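Local coordinates for aminomethyltransferase (PDB 3GIR), which belongs to the aminomethyltransferase (T-protein) family, whose members pair a folate-binding domain with a C-terminal barrel domain, at residues V95-Y100 with C165-L170; L130-T133 with R139-L142. One frame throughout, in Å; residues are numbered along the deposited sequence.

Contacts 1 and 2 have centres about 9 Å apart and both lie within the folate-binding domain, where they share one five-stranded antiparallel sheet. Contact 1 sets helix 94-101 beside an edge strand, 166-169; contact 2 joins the neighbouring strands 126-136 and 139-144 as a hairpin. Along the chain, contact 2 is nested between the two halves of contact 1, so the local hairpin falls inside a longer excursion of the backbone. The two meet through the helix, where V95 CG2 lies 3.8 Å from F140 CZ and L98 CD1 3.9 Å from L132 CD1. One helix thus packs against separate parts of the sheet, a two-layer alpha/beta arrangement.

Contact 1: V95-Y100 with C165-L170; sequences VEFLSY and CQVIAL
F97 reaches from helix 94-101 to C165 and V167, packing a helix against an edge strand of a five-stranded antiparallel sheet in a two-layer alpha/beta unit. The bridge is made by a single aromatic side chain, and the backbones stay apart, as the 7.2 Å between F97 CA and C165 CA indicates.

The apolar part is a ring-to-methyl contact. F97 CE2 is 4.0 Å from V167 CG2, the branch that stands beside the V167 backbone N, and the methyl meets the ring obliquely while the two side chains cross at about a right angle. Having CG anti to the backbone N (chi1 163°) sends the F97 ring out toward the strand.

The second part is a sulfur-aromatic contact. In the C165 conformer described here, SG lies 5.1 Å from the centroid of the F97 ring and 58° off its normal, so it sits obliquely by the CD2 corner; because C165 is modelled in two conformers, this sulfur contact is doubtful as a constant feature. V89 of the adjacent strand, with L156 and R159 of helix 149-159, also packs against this ring.

Within the helix, V95 O accepts both S99 N and S99 OG, which approach from opposite faces of the carbonyl plane. S99 OG also pairs with A106 N, beyond the helix end, and lies 2.9 Å from V95 O, tilted 28° from that plane.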
loop_
_atom_site.group_PDB
_atom_site.type_symbol
_atom_site.label_atom_id
_atom_site.label_comp_id
_atom_site.label_asym_id
_atom_site.label_seq_id
_atom_site.Cartn_x
_atom_site.Cartn_y
_atom_site.Cartn_z
ATOM N N VAL A 95 -1.496 23.686 3.223
ATOM C CA VAL A 95 -0.335 23.525 2.324
ATOM C C VAL A 95 1.019 23.581 3.031
ATOM O O VAL A 95 1.906 22.743 2.801
ATOM C CB VAL A 95 -0.367 24.570 1.158
ATOM C CG1 VAL A 95 0.965 24.630 0.345
ATOM C CG2 VAL A 95 -1.581 24.282 0.243
ATOM N N GLU A 96 1.230 24.593 3.870
ATOM C CA GLU A 96 2.444 24.732 4.584
ATOM C C GLU A 96 2.643 23.610 5.642
ATOM O O GLU A 96 3.708 23.071 5.812
ATOM C CB GLU A 96 2.417 26.108 5.275
ATOM C CG GLU A 96 2.421 27.235 4.281
ATOM C CD GLU A 96 1.074 27.669 3.656
ATOM O OE1 GLU A 96 -0.035 27.120 3.946
ATOM O OE2 GLU A 96 1.148 28.598 2.785
ATOM N N PHE A 97 1.573 23.228 6.305
ATOM C CA PHE A 97 1.655 22.148 7.240
ATOM C C PHE A 97 2.125 20.839 6.537
ATOM O O PHE A 97 3.042 20.125 7.016
ATOM C CB PHE A 97 0.334 21.939 7.912
ATOM C CG PHE A 97 0.230 20.591 8.575
ATOM C CD1 PHE A 97 1.150 20.158 9.539
ATOM C CD2 PHE A 97 -0.794 19.730 8.190
ATOM C CE1 PHE A 97 1.036 18.912 10.079
ATOM C CE2 PHE A 97 -0.836 18.442 8.691
ATOM C CZ PHE A 97 0.032 18.047 9.635
ATOM N N LEU A 98 1.498 20.534 5.405
ATOM C CA LEU A 98 1.794 19.290 4.678
ATOM C C LEU A 98 3.202 19.251 4.167
ATOM O O LEU A 98 3.846 18.207 4.213
ATOM C CB LEU A 98 0.729 18.976 3.599
ATOM C CG LEU A 98 -0.589 18.521 4.232
ATOM C CD1 LEU A 98 -1.654 18.635 3.117
ATOM C CD2 LEU A 98 -0.499 17.077 4.798
ATOM N N SER A 99 3.706 20.404 3.724
ATOM C CA SER A 99 5.100 20.450 3.227
ATOM C C SER A 99 6.142 20.377 4.329
ATOM O O SER A 99 7.289 20.109 4.061
ATOM C CB SER A 99 5.287 21.720 2.385
ATOM O OG SER A 99 4.308 21.840 1.412
ATOM N N TYR A 100 5.742 20.583 5.564
ATOM C CA TYR A 100 6.590 20.305 6.721
ATOM C C TYR A 100 6.461 18.875 7.219
ATOM O O TYR A 100 7.444 18.172 7.487
ATOM C CB TYR A 100 6.236 21.275 7.816
ATOM C CG TYR A 100 6.884 20.953 9.133
ATOM C CD1 TYR A 100 8.262 21.050 9.293
ATOM C CD2 TYR A 100 6.148 20.553 10.217
ATOM C CE1 TYR A 100 8.861 20.737 10.483
ATOM C CE2 TYR A 100 6.739 20.270 11.435
ATOM C CZ TYR A 100 8.131 20.389 11.556
ATOM O OH TYR A 100 8.760 20.058 12.725
ATOM N N CYS A 165 -4.283 24.920 10.783
ATOM C CA CYS A 165 -4.813 23.811 9.989
ATOM C C CYS A 165 -5.411 22.837 10.988
ATOM O O CYS A 165 -4.967 22.790 12.147
ATOM C CB CYS A 165 -3.675 23.142 9.183
ATOM S SG CYS A 165 -4.165 21.764 8.082
ATOM N N GLN A 166 -6.360 22.026 10.537
ATOM C CA GLN A 166 -6.903 20.962 11.364
ATOM C C GLN A 166 -6.636 19.585 10.717
ATOM O O GLN A 166 -6.614 19.495 9.506
ATOM C CB GLN A 166 -8.414 21.132 11.514
ATOM C CG GLN A 166 -8.845 22.442 12.225
ATOM C CD GLN A 166 -8.282 22.609 13.631
ATOM O OE1 GLN A 166 -7.747 23.681 13.981
ATOM N NE2 GLN A 166 -8.407 21.567 14.450
ATOM N N VAL A 167 -6.435 18.589 11.546
ATOM C CA VAL A 167 -6.239 17.195 11.152
ATOM C C VAL A 167 -7.396 16.451 11.784
ATOM O O VAL A 167 -7.583 16.522 13.007
ATOM C CB VAL A 167 -4.893 16.695 11.764
ATOM C CG1 VAL A 167 -4.554 15.291 11.390
ATOM C CG2 VAL A 167 -3.735 17.645 11.295
ATOM N N ILE A 168 -8.152 15.699 10.973
ATOM C CA ILE A 168 -9.381 15.075 11.401
ATOM C C ILE A 168 -9.404 13.589 10.935
ATOM O O ILE A 168 -9.401 13.354 9.748
ATOM C CB ILE A 168 -10.626 15.784 10.774
ATOM C CG1 ILE A 168 -10.539 17.296 11.025
ATOM C CG2 ILE A 168 -11.925 15.175 11.360
ATOM C CD1 ILE A 168 -11.519 18.083 10.182
ATOM N N ALA A 169 -9.529 12.658 11.881
ATOM C CA ALA A 169 -9.662 11.240 11.548
ATOM C C ALA A 169 -11.117 10.990 11.160
ATOM O O ALA A 169 -12.006 11.376 11.871
ATOM C CB ALA A 169 -9.252 10.376 12.735
ATOM N N LEU A 170 -11.359 10.416 9.986
ATOM C CA LEU A 170 -12.703 10.201 9.500
ATOM C C LEU A 170 -13.182 8.792 9.765
ATOM O O LEU A 170 -12.382 7.821 9.769
ATOM C CB LEU A 170 -12.773 10.510 8.032
ATOM C CG LEU A 170 -12.323 11.875 7.495
ATOM C CD1 LEU A 170 -12.487 12.046 6.002
ATOM C CD2 LEU A 170 -13.102 12.979 8.206
#

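Contact 2: L130-T133 with R139-L142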
loop_
_atom_site.group_PDB
_atom_site.type_symbol
_atom_site.label_atom_id
_atom_site.label_comp_id
_atom_site.label_asym_id
_atom_site.label_seq_id
_atom_site.Cartn_x
_atom_site.Cartn_y
_atom_site.Cartn_z
ATOM N N LEU A 130 1.946 6.576 2.812
ATOM C CA LEU A 130 0.634 7.255 2.797
ATOM C C LEU A 130 0.343 7.643 1.370
ATOM O O LEU A 130 1.261 7.817 0.616
ATOM C CB LEU A 130 0.756 8.555 3.671
ATOM C CG LEU A 130 1.115 8.540 5.142
ATOM C CD1 LEU A 130 1.493 9.899 5.793
ATOM C CD2 LEU A 130 -0.043 7.934 5.957
ATOM N N ILE A 131 -0.923 7.896 1.023
ATOM C CA ILE A 131 -1.286 8.568 -0.188
ATOM C C ILE A 131 -1.969 9.866 0.208
ATOM O O ILE A 131 -2.928 9.892 1.030
ATOM C CB ILE A 131 -2.253 7.783 -1.103
ATOM C CG1 ILE A 131 -1.760 6.353 -1.309
ATOM C CG2 ILE A 131 -2.544 8.563 -2.366
ATOM C CD1 ILE A 131 -0.466 6.314 -2.065
ATOM N N LEU A 132 -1.441 10.962 -0.373
ATOM C CA LEU A 132 -1.943 12.333 -0.162
ATOM C C LEU A 132 -2.668 12.791 -1.434
ATOM O O LEU A 132 -2.092 12.698 -2.523
ATOM C CB LEU A 132 -0.762 13.253 0.104
ATOM C CG LEU A 132 -1.074 14.772 0.202
ATOM C CD1 LEU A 132 -1.911 15.137 1.404
ATOM C CD2 LEU A 132 0.179 15.587 0.201
ATOM N N THR A 133 -3.899 13.283 -1.296
ATOM C CA THR A 133 -4.702 13.803 -2.434
ATOM C C THR A 133 -5.169 15.173 -2.114
ATOM O O THR A 133 -5.588 15.422 -0.993
ATOM C CB THR A 133 -5.940 12.900 -2.661
ATOM O OG1 THR A 133 -5.473 11.564 -2.910
ATOM C CG2 THR A 133 -6.722 13.360 -3.907
ATOM N N ARG A 139 -7.819 21.953 1.202
ATOM C CA ARG A 139 -8.351 20.662 1.731
ATOM C C ARG A 139 -7.626 19.518 1.081
ATOM O O ARG A 139 -7.530 19.439 -0.143
ATOM C CB ARG A 139 -9.859 20.443 1.529
ATOM C CG ARG A 139 -10.779 21.513 2.163
ATOM C CD ARG A 139 -12.250 21.310 1.764
ATOM N NE ARG A 139 -12.606 19.931 2.010
ATOM C CZ ARG A 139 -13.045 19.085 1.071
ATOM N NH1 ARG A 139 -13.336 19.482 -0.160
ATOM N NH2 ARG A 139 -13.240 17.847 1.411
ATOM N N PHE A 140 -7.164 18.599 1.922
ATOM C CA PHE A 140 -6.426 17.407 1.441
ATOM C C PHE A 140 -6.903 16.174 2.187
ATOM O O PHE A 140 -7.507 16.272 3.233
ATOM C CB PHE A 140 -4.913 17.552 1.735
ATOM C CG PHE A 140 -4.212 18.674 0.979
ATOM C CD1 PHE A 140 -3.345 18.399 -0.034
ATOM C CD2 PHE A 140 -4.384 20.006 1.413
ATOM C CE1 PHE A 140 -2.679 19.407 -0.667
ATOM C CE2 PHE A 140 -3.749 21.034 0.769
ATOM C CZ PHE A 140 -2.888 20.744 -0.263
ATOM N N MET A 141 -6.617 15.015 1.638
ATOM C CA MET A 141 -6.968 13.737 2.266
ATOM C C MET A 141 -5.666 12.920 2.290
ATOM O O MET A 141 -4.858 12.929 1.363
ATOM C CB MET A 141 -8.021 12.935 1.446
ATOM C CG MET A 141 -8.584 11.753 2.112
ATOM S SD MET A 141 -9.689 12.272 3.476
ATOM C CE MET A 141 -11.163 12.854 2.551
ATOM N N LEU A 142 -5.475 12.244 3.405
ATOM C CA LEU A 142 -4.423 11.228 3.566
ATOM C C LEU A 142 -5.095 9.889 3.809
ATOM O O LEU A 142 -6.093 9.777 4.566
ATOM C CB LEU A 142 -3.520 11.554 4.777
ATOM C CG LEU A 142 -2.522 12.686 4.602
ATOM C CD1 LEU A 142 -1.973 13.286 5.962
ATOM C CD2 LEU A 142 -1.373 12.219 3.704
#
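L132 lies between F140 and L142 on one face of an antiparallel beta hairpin, and its CD1 methyl touches both neighbours. That methyl is 3.8 Å from F140 CD1, which it meets obliquely. On the L142 side, L142 CD2 lies 3.8 Å from L132 CD1 and is just as near to L132 CB, so one methyl of L142 rests along the L132 side chain, the two leucines running at a slant to each other. The rotations differ: L132 carries CG anti to its N (chi1 174°), which brings CD1 toward the other strand, whereas L142 has CG beside its N; both side chains end nearer the opposing strand than they set out. L130 extends the same apolar row, its CB lying against L142 CD2 at 4.2 Å.

The backbone fixes this register. T133 and M141 form a hydrogen-bonded pair: T133 N donates to M141 O at 2.8 Å with an N-H...O angle of 166°, and M141 N returns the bond to T133 O at 2.9 Å. L132 and L142 form the next, non-hydrogen-bonded pair, where L142 CA approaches I131 O at 3.2 Å in a CA-H...O contact. T133 O also receives a CA-H...O contact from F140 CA at 3.3 Å, with F140 CB close by at 3.5 Å from the same oxygen.

T133 and M141 point to the other face, where T133 OG1 hydrogen-bonds S114 OG and M141 packs on L86 and L170. On the first face, helix 94-101 covers the F140 and L132 part of the row, with A94 against F140, and L102, just beyond the helix, packs on L130 and L142. Strands 114-120 and 85-90 flank the hairpin, bonding to 126-136 and 139-144 respectively.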